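Local coordinates for uncharacterized protein (Aeropyrum pernix, PDB 3P1Z) that is of unknown function but probably belongs with the tRNA-intron endonucleases, which bind precursor tRNA and cut at its introns, at residues A[20-25]-A[61-66]; A[31-36]-A[40-45]; A[46-51]-A[98-103]; A[50-55]-A[73-78]; A[90-95]-A[106-111]. All coordinates share one frame; numbering follows the deposited sequence.

Overall arrangement
Following the chain from its N terminus, contact 1 opens on strand 21-26 and closes in the loop before helix 68-79. Inside that span contact 2 closes a short turn from helix 30-38 into strand 42-43. Contact 3 starts where strand 46-47 bends into helix 49-57, contact 4 from that helix, and both cross contact 1. Contact 4 closes first, on helix 68-79, within the longer loop of contact 3, which ends at strand 100-101. Contact 5, from helix 83-95 to strand 107-112, crosses contact 3. Contacts 1, 2 and 4 tie together the four-stranded sheet and its helices, contact 5 belongs to the five-stranded sheet, and contact 3 joins the two halves.

Contact 1 of 5, residues A[20-25]-A[61-66]; sequences EGVFVE and LCMGET
V22 and M63 mark the closest approach of the two backbones, their CA atoms 8.5 Å apart, and strand 21-26 meets the loop 61-66 through side chains without a hydrogen bond between them. V22 points at the loop and offers CG1 to the sulfur of M63, with V22 CG1 and M63 SD 3.9 Å apart. M63 starts off to one side; its CG lies beside the backbone N (chi1 -67°) and the chain then bends at chi2 and chi3, which carries SD round to the valine. The two side chains meet at a slant; a flexible thioether suits a place where a compact branched side chain must be covered from a loop. Strand 21-26 is an inner strand of the four-stranded antiparallel sheet in the SEN2-like N-terminal part of the protein, and V22 also packs on A52 and V75 of the two helices that cover it. Further along, V24 CG2 and L61 CD1 come only to 4.5 Å, a looser apolar touch. The loop is tied back on itself by the backbone bond from M63 N to T66 O, 3.1 Å long, across a turn where G64 takes a positive phi. Beside M63, C62 is joined to C11 by a disulfide.

Contact 2 of 5, residues A[31-36]-A[40-45]; sequences SYCRNL and GYLRKG
A helix ending in a glycine turn and leading into a strand is the motif here: G40, with its positive phi, is the first residue to leave the path of helix 30-38, and two residues later the chain enters strand 42-43. Glycine takes such backbone angles at little cost. The carbonyl of L36 looks out of the helix and receives the backbone N-H of L42, the donor lying almost straight beyond the oxygen (C=O...N angle 170°). L42 N to L36 O is modelled at 2.5 Å, a length too short to lean on at this resolution. Alongside the bond the two leucines pack by their first carbons, L36 CB and L42 CB being 3.8 Å apart. L42 places CG opposite its own backbone N (chi1 165°), which turns the fork toward the helix, L42 CD2 coming to 4.0 Å from C33 SG, which is bonded to the sulfur of C27 in a disulfide. Leucine suits this buried corner, where apolar branches can pack between helix and strand. Y41 leads its ring away, and its hydroxyl is hydrogen-bonded to P99 O. Around the turn, L36 rests on Q55 of helix 49-57, L42 on L47 of the adjacent strand 46-47, and Y41 reaches Y89 and R93 of helix 83-95.

Contact 3 of 5, residues A[46-51]-A[98-103]; sequences RLEPLE and KPLVGV
The two backbones come nearest at L50 and L100, whose CA atoms are 8.6 Å apart, and the bend from strand 46-47 into helix 49-57 faces the short strand 100-101 without a hydrogen bond between the segments. Two side-chain touches do the work. L50, in the first turn of the helix, points directly at the strand, and L50 CD1 lies 3.9 Å from V101 CG2. The two side chains meet nearly square, one methyl against another; V101 turns CG2 away from its own carbonyl carbon and beside its backbone N, and in that place it meets the leucine. The second touch is mixed. E48, at the N-cap position before the helix, stretches its chain beyond CG, and its OE1 comes 3.5 Å from L100 CD2. L100 sets out to one side of the other segment, but its end swings closer. E48 is partly exposed and L100 exposed, so a carboxylate can lie beside a methyl without being buried in an apolar space. Polar ties lie next door: E51 forms a salt bridge with R93 and a hydrogen bond with Y89 OH. Strand 100-101, hydrogen-bonded through L100 to V109, is outermost in the mixed sheet within this chain. The contact thus joins the strand-to-helix bend of the SEN2-like part to the mixed sheet of the part assigned to the nuclease family, consistent with the two-part build of tRNA-intron endonucleases.

Contact 4 of 5, residues A[50-55]-A[73-78]; sequences LEAAYQ and VEVIAG
No ring or other flat side chain stands between A53 and its partners V75 and I76. The flat groups of helix 49-57 point to its other side, where the Y54 ring has E51 OE2 at its edge, in the ring plane, and reaches R93 and R94 of helix 83-95. The facing surfaces are thus plain aliphatic ones. The axes of helix segments 50-55 and 73-78 come within 8.5 Å and run nearly antiparallel, at 154° between their N-to-C directions. Small residues at the crossing suit so close an approach: A53 and V75 have their CA atoms 5.7 Å apart. V75 points at the partner helix and, with CG1 opposite its backbone N (chi1 176°), lays that methyl over the alanines. V75 CG1 lies 4.1 Å from A53 N and 4.2 Å from A52 CB, spreading one branch across backbone and side chain alike. I76 begins off to one side, but its CG1 swings in beside its backbone N and touches A53 CB at 3.8 Å, so A53 meets two residues in succession on the second helix. Strand 21-26 covers one flank; on another, apolar side chains of a neighbouring subunit pack on V73, I76 and A77. With no hydrogen bond or charge pair across the helices, the contact rests on close packing of buried aliphatic groups, with small alanines allowing the near approach.

Contact 5 of 5, residues A[90-95]-A[106-111]; sequences FDLRRK and GTLVYE
L92 is the side chain that carries this contact, one branch going to each of two residues on the strand. Its CG lies beside the backbone N (chi1 -70°) and the chain runs on extended, which points the forked end toward the strand. L92 CD1 meets L108 CD1 at 4.2 Å, while L92 CD2 reaches Y110 CE2 at the same 4.2 Å. L108 adopts much the same conformation as L92, CG again beside the backbone N (chi1 -77°), and the two leucines meet aslant, methyl against methyl. Y110 is turned differently: its CG stands between the backbone N and the carbonyl carbon (chi1 88°), and the side chains of L92 and Y110 cross at about a right angle, L92 CD2 coming to the ring obliquely. L108 and Y110, two apart on an extended strand, face the helix together while V109 between them points away, the ordinary alternation of a β-strand. A forked leucine serves well here, since it can touch both strand side chains at once; the backbones are nearest at L92 and Y110, CA to CA 9.0 Å. The Y110 ring also meets the Y117 ring, their planes about 15° apart, and an aromatic side chain of a neighbouring subunit packs on Y110. Strand 107-112 lies between strands 100-101 and 115-123 of the mixed sheet, and helix 83-95 lies against it, with L92 also touching Y160 of strand 158-166.

Contact 1 of 5, residues A[20-25]-A[61-66]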
# COMPACT_ATOMS: atom_id res chain seq x y z
N GLU A 20 16.57 14.00 37.56
CA GLU A 20 15.25 13.97 36.94
C GLU A 20 14.69 15.37 36.85
O GLU A 20 14.02 15.86 37.78
CB GLU A 20 14.26 13.07 37.68
CG GLU A 20 13.36 12.23 36.75
CD GLU A 20 12.55 13.04 35.72
OE1 GLU A 20 12.23 12.47 34.64
OE2 GLU A 20 12.23 14.23 35.97
N GLY A 21 14.97 16.01 35.73
CA GLY A 21 14.35 17.28 35.45
C GLY A 21 15.32 18.38 35.08
O GLY A 21 16.52 18.34 35.38
N VAL A 22 14.74 19.36 34.41
CA VAL A 22 15.42 20.58 34.06
C VAL A 22 15.03 21.59 35.10
O VAL A 22 13.86 21.69 35.49
CB VAL A 22 15.00 21.09 32.67
CG1 VAL A 22 15.50 22.51 32.45
CG2 VAL A 22 15.53 20.16 31.60
N PHE A 23 16.03 22.32 35.58
CA PHE A 23 15.79 23.37 36.55
C PHE A 23 16.31 24.72 36.05
O PHE A 23 17.48 24.88 35.72
CB PHE A 23 16.40 23.04 37.92
CG PHE A 23 16.34 24.19 38.86
CD1 PHE A 23 15.18 24.93 38.93
CD2 PHE A 23 17.41 24.54 39.67
CE1 PHE A 23 15.08 26.03 39.78
CE2 PHE A 23 17.33 25.64 40.52
CZ PHE A 23 16.16 26.39 40.56
N VAL A 24 15.40 25.68 36.01
CA VAL A 24 15.77 27.04 35.63
C VAL A 24 16.49 27.76 36.78
O VAL A 24 15.98 27.85 37.89
CB VAL A 24 14.54 27.83 35.16
CG1 VAL A 24 14.93 29.26 34.78
CG2 VAL A 24 13.90 27.13 33.97
N GLU A 25 17.68 28.25 36.49
CA GLU A 25 18.47 28.96 37.49
C GLU A 25 18.48 30.49 37.30
O GLU A 25 18.58 31.23 38.28
CB GLU A 25 19.88 28.38 37.57
CG GLU A 25 19.90 26.88 37.87
CD GLU A 25 21.27 26.22 37.68
OE1 GLU A 25 21.78 26.22 36.55
OE2 GLU A 25 21.82 25.69 38.67
N LEU A 61 16.51 28.95 25.71
CA LEU A 61 16.85 28.40 27.01
C LEU A 61 18.22 27.73 26.98
O LEU A 61 18.45 26.77 26.25
CB LEU A 61 15.79 27.41 27.50
CG LEU A 61 16.19 26.68 28.79
CD1 LEU A 61 16.05 27.56 30.04
CD2 LEU A 61 15.42 25.39 28.96
N CYS A 62 19.14 28.26 27.76
CA CYS A 62 20.46 27.68 27.79
C CYS A 62 20.50 26.60 28.85
O CYS A 62 19.82 26.70 29.87
CB CYS A 62 21.53 28.76 28.03
SG CYS A 62 21.30 30.24 27.01
N MET A 63 21.27 25.56 28.59
CA MET A 63 21.48 24.50 29.56
C MET A 63 22.94 24.52 29.97
O MET A 63 23.70 23.62 29.62
CB MET A 63 21.13 23.13 28.96
CG MET A 63 19.66 22.93 28.63
SD MET A 63 18.61 22.97 30.11
CE MET A 63 19.43 21.75 31.14
N GLY A 64 23.32 25.58 30.70
CA GLY A 64 24.70 25.80 31.08
C GLY A 64 25.39 26.63 30.02
O GLY A 64 24.95 27.75 29.72
N GLU A 65 26.45 26.08 29.44
CA GLU A 65 27.14 26.71 28.31
C GLU A 65 26.68 26.11 26.99
O GLU A 65 27.21 26.45 25.92
CB GLU A 65 28.66 26.56 28.46
CG GLU A 65 29.27 27.56 29.41
CD GLU A 65 28.81 28.98 29.10
OE1 GLU A 65 29.28 29.56 28.09
OE2 GLU A 65 27.98 29.52 29.87
N THR A 66 25.70 25.23 27.06
CA THR A 66 25.19 24.56 25.86
C THR A 66 23.95 25.26 25.33
O THR A 66 23.05 25.61 26.09
CB THR A 66 24.88 23.08 26.15
OG1 THR A 66 26.06 22.45 26.68
CG2 THR A 66 24.47 22.37 24.88

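Contact 2 of 5, residues A[31-36]-A[40-45]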
# COMPACT_ATOMS: atom_id res chain seq x y z
N SER A 31 9.18 38.39 31.25
CA SER A 31 7.92 38.05 30.60
C SER A 31 7.94 36.61 30.11
O SER A 31 6.92 35.91 30.13
CB SER A 31 7.62 39.00 29.44
OG SER A 31 8.70 39.04 28.52
N TYR A 32 9.11 36.19 29.67
CA TYR A 32 9.32 34.85 29.13
C TYR A 32 9.07 33.80 30.22
O TYR A 32 8.27 32.89 30.04
CB TYR A 32 10.73 34.75 28.56
CG TYR A 32 11.20 33.37 28.16
CD1 TYR A 32 10.87 32.82 26.92
CD2 TYR A 32 12.02 32.63 29.00
CE1 TYR A 32 11.32 31.57 26.54
CE2 TYR A 32 12.48 31.38 28.64
CZ TYR A 32 12.13 30.85 27.41
OH TYR A 32 12.59 29.60 27.05
N CYS A 33 9.75 33.95 31.35
CA CYS A 33 9.49 33.07 32.49
C CYS A 33 8.05 33.16 32.98
O CYS A 33 7.38 32.14 33.15
CB CYS A 33 10.45 33.36 33.63
SG CYS A 33 11.96 32.42 33.49
N ARG A 34 7.57 34.38 33.21
CA ARG A 34 6.18 34.57 33.60
C ARG A 34 5.24 33.84 32.64
O ARG A 34 4.24 33.27 33.07
CB ARG A 34 5.82 36.06 33.67
CG ARG A 34 6.24 36.74 34.97
CD ARG A 34 5.55 38.09 35.16
NE ARG A 34 5.83 38.99 34.04
CZ ARG A 34 7.00 39.58 33.85
NH1 ARG A 34 8.00 39.37 34.70
NH2 ARG A 34 7.17 40.38 32.80
N ASN A 35 5.57 33.86 31.35
CA ASN A 35 4.80 33.12 30.36
C ASN A 35 4.84 31.63 30.68
O ASN A 35 3.80 30.98 30.80
CB ASN A 35 5.33 33.34 28.94
CG ASN A 35 4.36 32.87 27.86
OD1 ASN A 35 3.15 33.11 27.95
ND2 ASN A 35 4.89 32.21 26.83
N LEU A 36 6.05 31.12 30.85
CA LEU A 36 6.26 29.69 31.10
C LEU A 36 5.70 29.25 32.44
O LEU A 36 5.90 28.11 32.86
CB LEU A 36 7.75 29.33 30.99
CG LEU A 36 8.52 29.59 29.69
CD1 LEU A 36 9.95 29.09 29.84
CD2 LEU A 36 7.85 28.92 28.50
N GLY A 40 1.81 26.93 32.58
CA GLY A 40 2.07 25.80 33.45
C GLY A 40 3.28 24.91 33.20
O GLY A 40 3.50 23.93 33.93
N TYR A 41 4.08 25.21 32.18
CA TYR A 41 5.25 24.37 31.90
C TYR A 41 6.32 24.50 32.99
O TYR A 41 6.90 23.50 33.44
CB TYR A 41 5.83 24.68 30.52
CG TYR A 41 4.96 24.18 29.39
CD1 TYR A 41 4.50 22.88 29.38
CD2 TYR A 41 4.60 25.02 28.34
CE1 TYR A 41 3.70 22.42 28.37
CE2 TYR A 41 3.80 24.56 27.32
CZ TYR A 41 3.35 23.26 27.34
OH TYR A 41 2.57 22.79 26.33
N LEU A 42 6.58 25.74 33.40
CA LEU A 42 7.57 26.04 34.44
C LEU A 42 6.90 26.42 35.75
O LEU A 42 6.24 27.46 35.85
CB LEU A 42 8.49 27.17 33.97
CG LEU A 42 9.36 27.84 35.05
CD1 LEU A 42 10.49 26.93 35.45
CD2 LEU A 42 9.90 29.16 34.53
N ARG A 43 7.05 25.57 36.75
CA ARG A 43 6.46 25.86 38.05
C ARG A 43 7.55 25.80 39.11
O ARG A 43 8.06 24.73 39.45
CB ARG A 43 5.31 24.88 38.35
CG ARG A 43 4.68 25.04 39.72
CD ARG A 43 4.12 26.45 39.96
NE ARG A 43 3.75 26.66 41.36
CZ ARG A 43 2.95 27.62 41.81
NH1 ARG A 43 2.40 28.49 40.95
NH2 ARG A 43 2.68 27.71 43.11
N LYS A 44 7.92 26.98 39.60
CA LYS A 44 9.00 27.11 40.56
C LYS A 44 10.29 26.54 40.03
O LYS A 44 10.85 25.60 40.59
CB LYS A 44 8.63 26.40 41.83
CG LYS A 44 7.14 26.49 42.02
CD LYS A 44 6.83 27.07 43.37
CE LYS A 44 7.81 26.52 44.40
NZ LYS A 44 7.64 27.17 45.74
N GLY A 45 10.74 27.12 38.93
CA GLY A 45 11.97 26.71 38.30
C GLY A 45 11.94 25.36 37.60
O GLY A 45 12.67 25.17 36.63

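Contact 3 of 5, residues A[46-51]-A[98-103]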
# COMPACT_ATOMS: atom_id res chain seq x y z
N ARG A 46 11.12 24.44 38.08
CA ARG A 46 11.01 23.13 37.44
C ARG A 46 10.33 23.23 36.09
O ARG A 46 9.14 23.56 36.01
CB ARG A 46 10.23 22.17 38.32
CG ARG A 46 10.54 22.30 39.80
CD ARG A 46 9.80 21.22 40.59
NE ARG A 46 10.27 19.88 40.23
CZ ARG A 46 9.78 19.15 39.23
NH1 ARG A 46 10.28 17.94 38.99
NH2 ARG A 46 8.80 19.63 38.48
N LEU A 47 11.09 22.95 35.03
CA LEU A 47 10.56 22.89 33.67
C LEU A 47 10.25 21.45 33.26
O LEU A 47 11.00 20.51 33.56
CB LEU A 47 11.53 23.52 32.66
CG LEU A 47 10.92 23.99 31.34
CD1 LEU A 47 9.78 24.96 31.60
CD2 LEU A 47 11.96 24.64 30.42
N GLU A 48 9.12 21.30 32.58
CA GLU A 48 8.71 20.02 32.02
C GLU A 48 9.59 19.66 30.83
O GLU A 48 9.62 20.40 29.84
CB GLU A 48 7.25 20.08 31.60
CG GLU A 48 6.32 20.55 32.69
CD GLU A 48 4.87 20.23 32.39
OE1 GLU A 48 4.61 19.66 31.29
OE2 GLU A 48 4.00 20.53 33.23
N PRO A 49 10.27 18.51 30.92
CA PRO A 49 11.35 17.99 30.06
C PRO A 49 11.17 18.27 28.58
O PRO A 49 12.15 18.57 27.90
CB PRO A 49 11.30 16.48 30.33
CG PRO A 49 10.80 16.37 31.70
CD PRO A 49 9.82 17.49 31.88
N LEU A 50 9.95 18.15 28.06
CA LEU A 50 9.76 18.41 26.65
C LEU A 50 9.77 19.91 26.44
O LEU A 50 10.43 20.41 25.54
CB LEU A 50 8.47 17.77 26.12
CG LEU A 50 8.42 16.23 26.20
CD1 LEU A 50 6.99 15.75 26.21
CD2 LEU A 50 9.22 15.54 25.10
N GLU A 51 9.06 20.64 27.29
CA GLU A 51 9.07 22.09 27.17
C GLU A 51 10.51 22.60 27.23
O GLU A 51 10.86 23.61 26.63
CB GLU A 51 8.20 22.73 28.23
CG GLU A 51 7.83 24.16 27.89
CD GLU A 51 7.23 24.28 26.50
OE1 GLU A 51 6.58 23.32 26.05
OE2 GLU A 51 7.40 25.34 25.86
N LYS A 98 -0.24 23.98 23.38
CA LYS A 98 0.53 23.75 24.59
C LYS A 98 0.19 22.34 25.09
O LYS A 98 -0.71 22.17 25.91
CB LYS A 98 0.20 24.82 25.61
CG LYS A 98 0.25 26.22 25.00
CD LYS A 98 -0.85 27.12 25.55
CE LYS A 98 -2.17 26.85 24.85
NZ LYS A 98 -3.12 27.99 25.00
N PRO A 99 0.92 21.33 24.58
CA PRO A 99 0.71 19.92 24.91
C PRO A 99 1.30 19.49 26.26
O PRO A 99 2.26 20.08 26.76
CB PRO A 99 1.46 19.17 23.79
CG PRO A 99 2.02 20.23 22.88
CD PRO A 99 2.03 21.50 23.64
N LEU A 100 0.71 18.44 26.82
CA LEU A 100 1.28 17.76 27.98
C LEU A 100 1.37 16.27 27.66
O LEU A 100 0.85 15.79 26.64
CB LEU A 100 0.40 18.00 29.21
CG LEU A 100 0.14 19.48 29.50
CD1 LEU A 100 -0.95 19.66 30.55
CD2 LEU A 100 1.41 20.23 29.91
N VAL A 101 2.05 15.54 28.53
CA VAL A 101 2.12 14.09 28.39
C VAL A 101 0.80 13.44 28.80
O VAL A 101 0.37 13.53 29.96
CB VAL A 101 3.28 13.51 29.22
CG1 VAL A 101 3.43 12.03 28.95
CG2 VAL A 101 4.57 14.26 28.92
N GLY A 102 0.15 12.80 27.83
CA GLY A 102 -1.02 12.00 28.10
C GLY A 102 -0.64 10.84 28.99
O GLY A 102 0.53 10.48 29.09
N VAL A 103 -1.64 10.25 29.64
CA VAL A 103 -1.44 9.22 30.65
C VAL A 103 -1.09 7.87 30.04
O VAL A 103 -0.72 6.95 30.75
CB VAL A 103 -2.70 9.06 31.50
CG1 VAL A 103 -2.97 10.34 32.27
CG2 VAL A 103 -3.91 8.72 30.61

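Contact 4 of 5, residues A[50-55]-A[73-78]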
# COMPACT_ATOMS: atom_id res chain seq x y z
N LEU A 50 9.95 18.15 28.06
CA LEU A 50 9.76 18.41 26.65
C LEU A 50 9.77 19.91 26.44
O LEU A 50 10.43 20.41 25.54
CB LEU A 50 8.47 17.77 26.12
CG LEU A 50 8.42 16.23 26.20
CD1 LEU A 50 6.99 15.75 26.21
CD2 LEU A 50 9.22 15.54 25.10
N GLU A 51 9.06 20.64 27.29
CA GLU A 51 9.07 22.09 27.17
C GLU A 51 10.51 22.60 27.23
O GLU A 51 10.86 23.61 26.63
CB GLU A 51 8.20 22.73 28.23
CG GLU A 51 7.83 24.16 27.89
CD GLU A 51 7.23 24.28 26.50
OE1 GLU A 51 6.58 23.32 26.05
OE2 GLU A 51 7.40 25.34 25.86
N ALA A 52 11.34 21.84 27.94
CA ALA A 52 12.72 22.21 28.21
C ALA A 52 13.61 21.90 27.02
O ALA A 52 14.54 22.65 26.70
CB ALA A 52 13.22 21.45 29.44
N ALA A 53 13.32 20.78 26.37
CA ALA A 53 13.97 20.44 25.12
C ALA A 53 13.52 21.44 24.06
O ALA A 53 14.32 21.84 23.22
CB ALA A 53 13.63 19.02 24.70
N TYR A 54 12.25 21.84 24.12
CA TYR A 54 11.71 22.74 23.11
C TYR A 54 12.38 24.09 23.17
O TYR A 54 12.98 24.54 22.20
CB TYR A 54 10.21 22.96 23.28
CG TYR A 54 9.67 24.02 22.33
CD1 TYR A 54 10.09 24.07 21.02
CD2 TYR A 54 8.73 24.96 22.76
CE1 TYR A 54 9.60 25.02 20.15
CE2 TYR A 54 8.24 25.91 21.89
CZ TYR A 54 8.67 25.94 20.59
OH TYR A 54 8.18 26.89 19.71
N GLN A 55 12.25 24.74 24.33
CA GLN A 55 12.75 26.09 24.48
C GLN A 55 14.27 26.13 24.22
O GLN A 55 14.81 27.14 23.78
CB GLN A 55 12.34 26.68 25.84
CG GLN A 55 10.81 26.87 26.00
CD GLN A 55 10.28 28.15 25.34
OE1 GLN A 55 11.00 28.83 24.61
NE2 GLN A 55 9.02 28.47 25.60
N VAL A 73 19.10 18.05 22.43
CA VAL A 73 19.60 16.69 22.47
C VAL A 73 20.03 16.31 23.87
O VAL A 73 19.99 15.15 24.23
CB VAL A 73 20.79 16.52 21.49
CG1 VAL A 73 21.51 15.19 21.74
CG2 VAL A 73 20.30 16.63 20.06
N GLU A 74 20.41 17.30 24.67
CA GLU A 74 20.97 17.04 26.00
C GLU A 74 19.88 16.63 26.98
O GLU A 74 19.96 15.59 27.63
CB GLU A 74 21.73 18.25 26.54
CG GLU A 74 22.70 17.92 27.68
CD GLU A 74 23.31 19.16 28.31
OE1 GLU A 74 23.85 20.00 27.56
OE2 GLU A 74 23.25 19.28 29.55
N VAL A 75 18.88 17.49 27.09
CA VAL A 75 17.71 17.17 27.87
C VAL A 75 17.13 15.85 27.34
O VAL A 75 16.91 14.91 28.11
CB VAL A 75 16.69 18.32 27.78
CG1 VAL A 75 15.40 17.97 28.51
CG2 VAL A 75 17.30 19.60 28.34
N ILE A 76 16.94 15.78 26.02
CA ILE A 76 16.28 14.64 25.39
C ILE A 76 16.94 13.31 25.72
O ILE A 76 16.30 12.40 26.24
CB ILE A 76 16.26 14.78 23.87
CG1 ILE A 76 15.16 15.75 23.45
CG2 ILE A 76 16.03 13.43 23.23
CD1 ILE A 76 15.09 15.96 21.96
N ALA A 77 18.22 13.18 25.38
CA ALA A 77 18.95 11.98 25.74
C ALA A 77 18.93 11.86 27.25
O ALA A 77 18.54 10.83 27.80
CB ALA A 77 20.38 12.05 25.22
N GLY A 78 19.34 12.93 27.92
CA GLY A 78 19.60 12.90 29.34
C GLY A 78 18.47 12.31 30.15
O GLY A 78 18.68 11.40 30.97

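Contact 5 of 5, residues A[90-95]-A[106-111]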
# COMPACT_ATOMS: atom_id res chain seq x y z
N PHE A 90 7.40 19.73 19.44
CA PHE A 90 7.91 20.99 18.92
C PHE A 90 6.96 21.53 17.87
O PHE A 90 6.53 22.67 17.95
CB PHE A 90 9.29 20.82 18.29
CG PHE A 90 10.36 20.40 19.24
CD1 PHE A 90 10.14 20.42 20.61
CD2 PHE A 90 11.60 20.02 18.78
CE1 PHE A 90 11.13 20.03 21.48
CE2 PHE A 90 12.60 19.64 19.65
CZ PHE A 90 12.37 19.65 21.01
N ASP A 91 6.66 20.68 16.89
CA ASP A 91 5.73 21.01 15.82
C ASP A 91 4.48 21.60 16.45
O ASP A 91 4.03 22.68 16.07
CB ASP A 91 5.38 19.74 15.04
CG ASP A 91 4.77 20.04 13.67
OD1 ASP A 91 5.50 20.49 12.76
OD2 ASP A 91 3.55 19.81 13.50
N LEU A 92 3.93 20.89 17.43
CA LEU A 92 2.71 21.34 18.09
C LEU A 92 2.90 22.64 18.86
O LEU A 92 2.02 23.51 18.86
CB LEU A 92 2.14 20.24 18.99
CG LEU A 92 1.52 19.02 18.27
CD1 LEU A 92 1.14 17.93 19.29
CD2 LEU A 92 0.32 19.40 17.38
N ARG A 93 4.05 22.79 19.52
CA ARG A 93 4.35 24.07 20.17
C ARG A 93 4.44 25.16 19.11
O ARG A 93 3.82 26.21 19.24
CB ARG A 93 5.64 23.99 20.98
CG ARG A 93 5.60 23.03 22.17
CD ARG A 93 4.70 23.51 23.31
NE ARG A 93 5.26 24.61 24.09
CZ ARG A 93 4.75 25.85 24.14
NH1 ARG A 93 3.66 26.16 23.45
NH2 ARG A 93 5.34 26.77 24.88
N ARG A 94 5.18 24.90 18.04
CA ARG A 94 5.32 25.90 16.99
C ARG A 94 3.98 26.35 16.40
O ARG A 94 3.84 27.51 16.00
CB ARG A 94 6.27 25.42 15.89
CG ARG A 94 7.62 24.90 16.40
CD ARG A 94 8.69 24.91 15.30
NE ARG A 94 9.77 23.97 15.54
CZ ARG A 94 10.79 23.75 14.70
NH1 ARG A 94 10.86 24.43 13.55
NH2 ARG A 94 11.73 22.86 15.00
N LYS A 95 3.00 25.45 16.36
CA LYS A 95 1.69 25.73 15.77
C LYS A 95 0.76 26.54 16.70
O LYS A 95 -0.27 27.05 16.26
CB LYS A 95 0.98 24.42 15.34
CG LYS A 95 1.63 23.67 14.16
CD LYS A 95 0.74 22.51 13.65
CE LYS A 95 1.50 21.48 12.82
NZ LYS A 95 2.29 22.00 11.66
N GLY A 106 3.15 6.84 24.81
CA GLY A 106 3.28 7.39 23.47
C GLY A 106 2.24 8.43 23.08
O GLY A 106 1.98 8.65 21.90
N THR A 107 1.65 9.09 24.07
CA THR A 107 0.60 10.06 23.77
C THR A 107 0.84 11.45 24.37
O THR A 107 1.48 11.62 25.40
CB THR A 107 -0.78 9.53 24.16
OG1 THR A 107 -0.90 9.50 25.59
CG2 THR A 107 -0.99 8.13 23.60
N LEU A 108 0.29 12.44 23.67
CA LEU A 108 0.46 13.83 23.97
C LEU A 108 -0.94 14.39 24.04
O LEU A 108 -1.77 14.07 23.20
CB LEU A 108 1.23 14.51 22.84
CG LEU A 108 2.76 14.34 22.71
CD1 LEU A 108 3.31 15.16 21.55
CD2 LEU A 108 3.44 14.74 24.01
N VAL A 109 -1.23 15.23 25.03
CA VAL A 109 -2.58 15.77 25.14
C VAL A 109 -2.62 17.29 25.11
O VAL A 109 -1.85 17.95 25.81
CB VAL A 109 -3.28 15.26 26.41
CG1 VAL A 109 -4.74 15.64 26.37
CG2 VAL A 109 -3.13 13.77 26.51
N TYR A 110 -3.54 17.84 24.31
CA TYR A 110 -3.62 19.29 24.14
C TYR A 110 -5.03 19.83 23.82
O TYR A 110 -5.77 19.25 23.03
CB TYR A 110 -2.62 19.76 23.07
CG TYR A 110 -3.13 19.76 21.64
CD1 TYR A 110 -3.91 20.80 21.15
CD2 TYR A 110 -2.80 18.73 20.76
CE1 TYR A 110 -4.36 20.81 19.84
CE2 TYR A 110 -3.25 18.74 19.43
CZ TYR A 110 -4.02 19.78 18.98
OH TYR A 110 -4.47 19.81 17.67
N GLU A 111 -5.37 20.96 24.43
CA GLU A 111 -6.72 21.52 24.29
C GLU A 111 -6.74 22.70 23.33
O GLU A 111 -5.79 23.47 23.25
CB GLU A 111 -7.26 21.89 25.66
CG GLU A 111 -6.65 21.00 26.73
CD GLU A 111 -7.56 20.76 27.93
OE1 GLU A 111 -7.46 19.67 28.53
OE2 GLU A 111 -8.36 21.67 28.27